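Local coordinates for N-terminal acetyltransferase B complex subunit MDM20 (Candida albicans, PDB 5K04), which probably serves as the non-catalytic auxiliary subunit of the NatB N-terminal acetyltransferase complex, which acetylates protein N termini, at residues Asn390-Ile395 with Glu713-Met718; Leu397-Leu402 with Lys417-Leu422. All coordinates share one frame; numbering follows the deposited sequence.

Contact 1. Residues Asn390-Ile395 with Glu713-Met718; sequences NTIKNI and EIIDSM
I392 reaches from helix 388-404 to the C-terminal end of helix 707-717, and its CD1 is the atom that does all the touching. The tight part is at M718, whose CE methyl meets I392 CD1 at 3.7 Å. The two side chains cross at about a right angle. M718 is bent at its thioether bond (chi3 -25°), which swings CE back from the extended start of the chain to end against the isoleucine. I715 packs more loosely, with its CG1 4.2 Å from I392 CD1, and even the closest CA atoms, those of I392 and I715, are 9.0 Å apart. Behind this apolar patch the far flank of helix 707-717 faces solvent, with E713, D716 and S717 exposed. There S717 OG donates to I714 O at 2.8 Å, tying the last turn to itself, and D716 pairs with K736. The contact is small and purely apolar, joining two helices of an all-helical fold. F720, in the loop that follows, lies against both I392 and K393. Helix 729-747 covers I715 through K732, I735, K736 and I739, while helix 409-419 packs on T391, N394 and I395.

Contact 2. Residues Leu397-Leu402 with Lys417-Leu422; sequences LLKHLL and KLYSQL
Helix 388-404 and the end of helix 409-419 are neighbours in a helical hairpin, their backbones nearest at L398 and L418, with CA atoms 9.7 Å apart. Such a pair is consistent with the TPR-like helical repeats of this family. L398 and L418 point toward each other and meet through single methyls, CD1 to CD1 at 3.9 Å. I380 of helix 372-383 and L411 also pack on L398, so the leucine belongs to a core shared by three helices. The second touch involves a longer reach. The CB of Y419 does not face helix 388-404 directly, but the ring carries OH across to the aliphatic part of K399, 3.6 Å from CD, with the lysine chain running across the tyrosine roughly at right angles. A bend at chi3 (62°) turns the end of K399 away from its extended course, with NZ hydrogen-bonded to T731 OG1 in helix 729-747. From Y419 to L422 the chain makes a type I beta turn. Q421 folds back there, its amide also bonding D566 O, and K417 O takes a hydrogen bond from Q421 NE2 at 3.2 Å, the N-H...O angle 163° and the oxygen within 1° of the glutamine's amide plane.

From the N terminus, the chain enters helix 388-404 and gives its first turns to contact 1 and its later ones to contact 2. After a short connection, helix 409-419 returns and closes contact 2 as a local hairpin, with 14 residues between the segments. Contact 1 closes only after 317 intervening residues, mostly helical, when 713-718 comes back to the same helix; contact 2 is nested inside that large loop. Their centres are 12 Å apart and they touch directly: L418 CD1 packs 3.5 Å from T391 O, and I395 CD1 lies against the Y419 ring. Helix 388-404 thus ties a neighbouring helix and the C-terminal region together.

Contact 1. Residues Asn390-Ile395 with Glu713-Met718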
ATOM      1  N   ASN A 390      19.388 -25.055  -7.798  1.00 44.44           N
ATOM      2  CA  ASN A 390      19.685 -24.243  -6.627  1.00 47.04           C
ATOM      3  C   ASN A 390      18.401 -23.728  -5.993  1.00 43.25           C
ATOM      4  O   ASN A 390      18.280 -23.675  -4.764  1.00 29.44           O
ATOM      5  CB  ASN A 390      20.603 -23.091  -7.020  1.00 42.97           C
ATOM      6  CG  ASN A 390      20.756 -22.061  -5.914  1.00 45.03           C
ATOM      7  OD1 ASN A 390      19.938 -21.161  -5.774  1.00 30.95           O
ATOM      8  ND2 ASN A 390      21.826 -22.180  -5.143  1.00 50.14           N
ATOM      9  N   THR A 391      17.427 -23.366  -6.827  1.00 51.65           N
ATOM     10  CA  THR A 391      16.145 -22.868  -6.338  1.00 45.57           C
ATOM     11  C   THR A 391      15.400 -23.943  -5.553  1.00 37.94           C
ATOM     12  O   THR A 391      14.849 -23.679  -4.477  1.00 29.79           O
ATOM     13  CB  THR A 391      15.330 -22.381  -7.535  1.00 40.18           C
ATOM     14  OG1 THR A 391      15.964 -21.216  -8.071  1.00 26.96           O
ATOM     15  CG2 THR A 391      13.883 -22.070  -7.149  1.00 43.25           C
ATOM     16  N   ILE A 392      15.401 -25.171  -6.069  1.00 42.00           N
ATOM     17  CA  ILE A 392      14.732 -26.275  -5.399  1.00 42.14           C
ATOM     18  C   ILE A 392      15.452 -26.631  -4.106  1.00 44.43           C
ATOM     19  O   ILE A 392      14.816 -26.868  -3.069  1.00 37.55           O
ATOM     20  CB  ILE A 392      14.636 -27.478  -6.354  1.00 46.15           C
ATOM     21  CG1 ILE A 392      13.633 -27.190  -7.477  1.00 48.36           C
ATOM     22  CG2 ILE A 392      14.272 -28.746  -5.596  1.00 38.98           C
ATOM     23  CD1 ILE A 392      13.588 -28.281  -8.550  1.00 44.99           C
ATOM     24  N   LYS A 393      16.786 -26.677  -4.143  1.00 48.45           N
ATOM     25  CA  LYS A 393      17.547 -26.946  -2.927  1.00 49.41           C
ATOM     26  C   LYS A 393      17.177 -25.950  -1.833  1.00 45.61           C
ATOM     27  O   LYS A 393      16.889 -26.333  -0.690  1.00 31.07           O
ATOM     28  CB  LYS A 393      19.052 -26.903  -3.219  1.00 46.16           C
ATOM     29  CG  LYS A 393      19.925 -26.956  -1.953  1.00 51.16           C
ATOM     30  CD  LYS A 393      21.418 -26.755  -2.229  1.00 44.49           C
ATOM     31  CE  LYS A 393      21.759 -25.301  -2.437  1.00 47.07           C
ATOM     32  NZ  LYS A 393      23.198 -25.083  -2.625  1.00 53.49           N
ATOM     33  N   ASN A 394      17.135 -24.666  -2.181  1.00 45.61           N
ATOM     34  CA  ASN A 394      16.862 -23.653  -1.177  1.00 49.40           C
ATOM     35  C   ASN A 394      15.389 -23.597  -0.784  1.00 45.05           C
ATOM     36  O   ASN A 394      15.081 -23.200   0.342  1.00 28.61           O
ATOM     37  CB  ASN A 394      17.394 -22.307  -1.667  1.00 43.29           C
ATOM     38  CG  ASN A 394      18.916 -22.201  -1.489  1.00 39.97           C
ATOM     39  OD1 ASN A 394      19.426 -22.331  -0.387  1.00 29.89           O
ATOM     40  ND2 ASN A 394      19.633 -22.017  -2.585  1.00 42.37           N
ATOM     41  N   ILE A 395      14.476 -24.021  -1.668  1.00 46.59           N
ATOM     42  CA  ILE A 395      13.096 -24.277  -1.245  1.00 43.48           C
ATOM     43  C   ILE A 395      13.065 -25.306  -0.109  1.00 45.71           C
ATOM     44  O   ILE A 395      12.337 -25.149   0.882  1.00 33.99           O
ATOM     45  CB  ILE A 395      12.244 -24.748  -2.439  1.00 36.93           C
ATOM     46  CG1 ILE A 395      11.852 -23.566  -3.330  1.00 41.94           C
ATOM     47  CG2 ILE A 395      11.009 -25.492  -1.946  1.00 36.87           C
ATOM     48  CD1 ILE A 395      11.145 -23.968  -4.619  1.00 35.55           C
ATOM     49  N   GLU A 713      12.097 -35.509 -15.463  1.00 52.70           N
ATOM     50  CA  GLU A 713      13.390 -36.150 -15.701  1.00 51.85           C
ATOM     51  C   GLU A 713      14.542 -35.271 -15.223  1.00 53.55           C
ATOM     52  O   GLU A 713      15.518 -35.772 -14.653  1.00 49.15           O
ATOM     53  CB  GLU A 713      13.554 -36.474 -17.189  1.00 49.09           C
ATOM     54  CG  GLU A 713      12.598 -37.538 -17.703  1.00 69.34           C
ATOM     55  CD  GLU A 713      12.734 -37.806 -19.201  1.00 75.02           C
ATOM     56  OE1 GLU A 713      13.384 -37.004 -19.906  1.00 70.36           O
ATOM     57  OE2 GLU A 713      12.173 -38.821 -19.667  1.00 75.57           O
ATOM     58  N   ILE A 714      14.450 -33.961 -15.461  1.00 59.71           N
ATOM     59  CA  ILE A 714      15.496 -33.037 -15.024  1.00 60.05           C
ATOM     60  C   ILE A 714      15.582 -33.032 -13.505  1.00 57.47           C
ATOM     61  O   ILE A 714      16.674 -33.037 -12.925  1.00 57.32           O
ATOM     62  CB  ILE A 714      15.219 -31.624 -15.579  1.00 55.42           C
ATOM     63  CG1 ILE A 714      15.226 -31.617 -17.117  1.00 50.85           C
ATOM     64  CG2 ILE A 714      16.203 -30.605 -15.025  1.00 46.78           C
ATOM     65  CD1 ILE A 714      14.499 -30.403 -17.714  1.00 45.68           C
ATOM     66  N   ILE A 715      14.423 -33.047 -12.846  1.00 52.99           N
ATOM     67  CA  ILE A 715      14.351 -33.039 -11.388  1.00 46.04           C
ATOM     68  C   ILE A 715      14.961 -34.311 -10.809  1.00 49.34           C
ATOM     69  O   ILE A 715      15.743 -34.261  -9.853  1.00 41.24           O
ATOM     70  CB  ILE A 715      12.884 -32.845 -10.961  1.00 43.49           C
ATOM     71  CG1 ILE A 715      12.476 -31.389 -11.194  1.00 37.42           C
ATOM     72  CG2 ILE A 715      12.663 -33.300  -9.535  1.00 50.34           C
ATOM     73  CD1 ILE A 715      10.988 -31.117 -10.983  1.00 37.84           C
ATOM     74  N   ASP A 716      14.634 -35.472 -11.400  1.00 54.43           N
ATOM     75  CA  ASP A 716      15.158 -36.740 -10.904  1.00 53.63           C
ATOM     76  C   ASP A 716      16.657 -36.872 -11.154  1.00 52.72           C
ATOM     77  O   ASP A 716      17.345 -37.589 -10.421  1.00 51.53           O
ATOM     78  CB  ASP A 716      14.417 -37.915 -11.549  1.00 54.09           C
ATOM     79  CG  ASP A 716      12.969 -38.043 -11.080  1.00 51.95           C
ATOM     80  OD1 ASP A 716      12.591 -37.455 -10.035  1.00 46.45           O
ATOM     81  OD2 ASP A 716      12.209 -38.757 -11.766  1.00 52.15           O
ATOM     82  N   SER A 717      17.180 -36.198 -12.177  1.00 54.91           N
ATOM     83  CA  SER A 717      18.608 -36.243 -12.470  1.00 53.12           C
ATOM     84  C   SER A 717      19.420 -35.271 -11.628  1.00 52.20           C
ATOM     85  O   SER A 717      20.652 -35.317 -11.685  1.00 41.77           O
ATOM     86  CB  SER A 717      18.861 -35.937 -13.946  1.00 45.74           C
ATOM     87  OG  SER A 717      18.649 -34.550 -14.199  1.00 52.72           O
ATOM     88  N   MET A 718      18.773 -34.390 -10.862  1.00 54.44           N
ATOM     89  CA  MET A 718      19.508 -33.408 -10.079  1.00 53.49           C
ATOM     90  C   MET A 718      20.045 -34.044  -8.802  1.00 60.84           C
ATOM     91  O   MET A 718      19.315 -34.730  -8.080  1.00 62.48           O
ATOM     92  CB  MET A 718      18.622 -32.204  -9.755  1.00 53.50           C
ATOM     93  CG  MET A 718      18.310 -31.375 -10.991  1.00 56.75           C
ATOM     94  SD  MET A 718      17.329 -29.893 -10.760  1.00 34.46           S
ATOM     95  CE  MET A 718      16.525 -30.416  -9.313  1.00 32.66           C
TER

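Contact 2. Residues Leu397-Leu402 with Lys417-Leu422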
ATOM      1  N   LEU A 397      15.419 -25.942   2.003  1.00 49.92           N
ATOM      2  CA  LEU A 397      16.000 -25.379   3.217  1.00 50.33           C
ATOM      3  C   LEU A 397      15.034 -24.409   3.894  1.00 44.61           C
ATOM      4  O   LEU A 397      14.864 -24.451   5.118  1.00 30.63           O
ATOM      5  CB  LEU A 397      17.338 -24.705   2.894  1.00 45.12           C
ATOM      6  CG  LEU A 397      18.456 -25.622   2.366  1.00 45.73           C
ATOM      7  CD1 LEU A 397      19.667 -24.846   1.810  1.00 39.26           C
ATOM      8  CD2 LEU A 397      18.918 -26.589   3.449  1.00 49.99           C
ATOM      9  N   LEU A 398      14.368 -23.553   3.112  1.00 49.84           N
ATOM     10  CA  LEU A 398      13.392 -22.618   3.677  1.00 46.57           C
ATOM     11  C   LEU A 398      12.271 -23.361   4.397  1.00 39.78           C
ATOM     12  O   LEU A 398      11.973 -23.073   5.560  1.00 32.43           O
ATOM     13  CB  LEU A 398      12.829 -21.714   2.575  1.00 39.25           C
ATOM     14  CG  LEU A 398      13.816 -20.675   2.025  1.00 44.10           C
ATOM     15  CD1 LEU A 398      13.180 -19.847   0.931  1.00 40.52           C
ATOM     16  CD2 LEU A 398      14.368 -19.745   3.133  1.00 39.07           C
ATOM     17  N   LYS A 399      11.663 -24.351   3.723  1.00 41.61           N
ATOM     18  CA  LYS A 399      10.626 -25.175   4.349  1.00 39.35           C
ATOM     19  C   LYS A 399      11.135 -25.835   5.624  1.00 39.55           C
ATOM     20  O   LYS A 399      10.401 -25.939   6.612  1.00 37.49           O
ATOM     21  CB  LYS A 399      10.120 -26.245   3.372  1.00 33.72           C
ATOM     22  CG  LYS A 399       9.446 -25.687   2.135  1.00 41.76           C
ATOM     23  CD  LYS A 399       9.156 -26.774   1.124  1.00 43.27           C
ATOM     24  CE  LYS A 399       8.193 -27.808   1.692  1.00 47.63           C
ATOM     25  NZ  LYS A 399       8.143 -29.005   0.813  1.00 46.34           N
ATOM     26  N   HIS A 400      12.385 -26.299   5.619  1.00 42.67           N
ATOM     27  CA  HIS A 400      12.907 -26.970   6.805  1.00 46.59           C
ATOM     28  C   HIS A 400      13.019 -26.006   7.974  1.00 41.20           C
ATOM     29  O   HIS A 400      12.607 -26.327   9.092  1.00 32.77           O
ATOM     30  CB  HIS A 400      14.265 -27.607   6.518  1.00 45.41           C
ATOM     31  CG  HIS A 400      14.834 -28.320   7.699  1.00 49.06           C
ATOM     32  ND1 HIS A 400      15.751 -27.739   8.550  1.00 54.67           N
ATOM     33  CD2 HIS A 400      14.575 -29.545   8.207  1.00 51.36           C
ATOM     34  CE1 HIS A 400      16.048 -28.585   9.519  1.00 49.12           C
ATOM     35  NE2 HIS A 400      15.348 -29.688   9.333  1.00 53.77           N
ATOM     36  N   LEU A 401      13.568 -24.817   7.723  1.00 51.37           N
ATOM     37  CA  LEU A 401      13.623 -23.768   8.736  1.00 50.57           C
ATOM     38  C   LEU A 401      12.231 -23.391   9.244  1.00 45.48           C
ATOM     39  O   LEU A 401      12.046 -23.145  10.443  1.00 34.08           O
ATOM     40  CB  LEU A 401      14.339 -22.545   8.159  1.00 43.04           C
ATOM     41  CG  LEU A 401      15.740 -22.819   7.603  1.00 44.26           C
ATOM     42  CD1 LEU A 401      16.345 -21.577   6.984  1.00 40.23           C
ATOM     43  CD2 LEU A 401      16.661 -23.403   8.671  1.00 39.69           C
ATOM     44  N   LEU A 402      11.238 -23.343   8.349  1.00 48.08           N
ATOM     45  CA  LEU A 402       9.891 -22.923   8.732  1.00 43.93           C
ATOM     46  C   LEU A 402       9.165 -23.965   9.576  1.00 39.08           C
ATOM     47  O   LEU A 402       8.169 -23.617  10.218  1.00 33.37           O
ATOM     48  CB  LEU A 402       9.057 -22.576   7.485  1.00 39.03           C
ATOM     49  CG  LEU A 402       9.350 -21.205   6.847  1.00 37.92           C
ATOM     50  CD1 LEU A 402       8.810 -21.041   5.428  1.00 31.78           C
ATOM     51  CD2 LEU A 402       8.790 -20.101   7.747  1.00 37.37           C
ATOM     52  N   LYS A 417       8.871 -16.312  -3.404  1.00 41.98           N
ATOM     53  CA  LYS A 417       9.701 -15.828  -4.513  1.00 43.10           C
ATOM     54  C   LYS A 417      10.345 -16.987  -5.265  1.00 39.45           C
ATOM     55  O   LYS A 417      10.360 -17.001  -6.500  1.00 39.64           O
ATOM     56  CB  LYS A 417      10.776 -14.859  -4.002  1.00 40.93           C
ATOM     57  CG  LYS A 417      10.205 -13.593  -3.389  1.00 50.05           C
ATOM     58  CD  LYS A 417      11.278 -12.612  -2.884  1.00 47.54           C
ATOM     59  CE  LYS A 417      12.282 -12.232  -3.960  1.00 42.37           C
ATOM     60  NZ  LYS A 417      13.190 -11.136  -3.483  1.00 43.42           N
ATOM     61  N   LEU A 418      10.894 -17.968  -4.531  1.00 43.71           N
ATOM     62  CA  LEU A 418      11.510 -19.130  -5.174  1.00 44.65           C
ATOM     63  C   LEU A 418      10.484 -19.913  -5.988  1.00 40.69           C
ATOM     64  O   LEU A 418      10.727 -20.235  -7.156  1.00 27.77           O
ATOM     65  CB  LEU A 418      12.163 -20.049  -4.137  1.00 41.56           C
ATOM     66  CG  LEU A 418      13.340 -19.569  -3.269  1.00 50.92           C
ATOM     67  CD1 LEU A 418      14.150 -20.749  -2.715  1.00 47.41           C
ATOM     68  CD2 LEU A 418      14.237 -18.649  -4.001  1.00 48.02           C
ATOM     69  N   TYR A 419       9.323 -20.220  -5.380  1.00 39.63           N
ATOM     70  CA  TYR A 419       8.251 -20.902  -6.098  1.00 39.38           C
ATOM     71  C   TYR A 419       7.829 -20.130  -7.331  1.00 40.42           C
ATOM     72  O   TYR A 419       7.363 -20.730  -8.313  1.00 32.78           O
ATOM     73  CB  TYR A 419       7.029 -21.095  -5.205  1.00 42.58           C
ATOM     74  CG  TYR A 419       7.068 -22.273  -4.244  1.00 46.62           C
ATOM     75  CD1 TYR A 419       7.598 -23.506  -4.618  1.00 46.03           C
ATOM     76  CD2 TYR A 419       6.535 -22.157  -2.970  1.00 40.90           C
ATOM     77  CE1 TYR A 419       7.612 -24.588  -3.725  1.00 45.64           C
ATOM     78  CE2 TYR A 419       6.561 -23.202  -2.080  1.00 41.94           C
ATOM     79  CZ  TYR A 419       7.098 -24.421  -2.451  1.00 37.88           C
ATOM     80  OH  TYR A 419       7.095 -25.449  -1.540  1.00 27.72           O
ATOM     81  N   SER A 420       7.961 -18.798  -7.290  1.00 39.02           N
ATOM     82  CA  SER A 420       7.573 -17.962  -8.419  1.00 33.92           C
ATOM     83  C   SER A 420       8.519 -18.125  -9.596  1.00 37.39           C
ATOM     84  O   SER A 420       8.208 -17.623 -10.680  1.00 25.48           O
ATOM     85  CB  SER A 420       7.525 -16.491  -8.004  1.00 26.87           C
ATOM     86  OG  SER A 420       8.811 -15.889  -8.106  1.00 22.72           O
ATOM     87  N   GLN A 421       9.665 -18.785  -9.391  1.00 37.26           N
ATOM     88  CA  GLN A 421      10.640 -19.087 -10.437  1.00 39.26           C
ATOM     89  C   GLN A 421      10.305 -20.359 -11.207  1.00 39.57           C
ATOM     90  O   GLN A 421      10.927 -20.629 -12.241  1.00 28.09           O
ATOM     91  CB  GLN A 421      12.042 -19.254  -9.838  1.00 35.05           C
ATOM     92  CG  GLN A 421      12.514 -18.099  -8.987  1.00 35.87           C
ATOM     93  CD  GLN A 421      12.452 -16.784  -9.742  1.00 42.45           C
ATOM     94  OE1 GLN A 421      13.079 -16.622 -10.782  1.00 36.20           O
ATOM     95  NE2 GLN A 421      11.659 -15.848  -9.232  1.00 50.21           N
ATOM     96  N   LEU A 422       9.382 -21.160 -10.701  1.00 44.74           N
ATOM     97  CA  LEU A 422       9.069 -22.475 -11.229  1.00 44.23           C
ATOM     98  C   LEU A 422       7.622 -22.491 -11.710  1.00 41.96           C
ATOM     99  O   LEU A 422       6.887 -21.505 -11.570  1.00 24.87           O
ATOM    100  CB  LEU A 422       9.289 -23.551 -10.164  1.00 39.18           C
ATOM    101  CG  LEU A 422      10.683 -23.604  -9.545  1.00 47.15           C
ATOM    102  CD1 LEU A 422      10.707 -24.608  -8.373  1.00 42.35           C
ATOM    103  CD2 LEU A 422      11.756 -23.934 -10.597  1.00 38.58           C
TER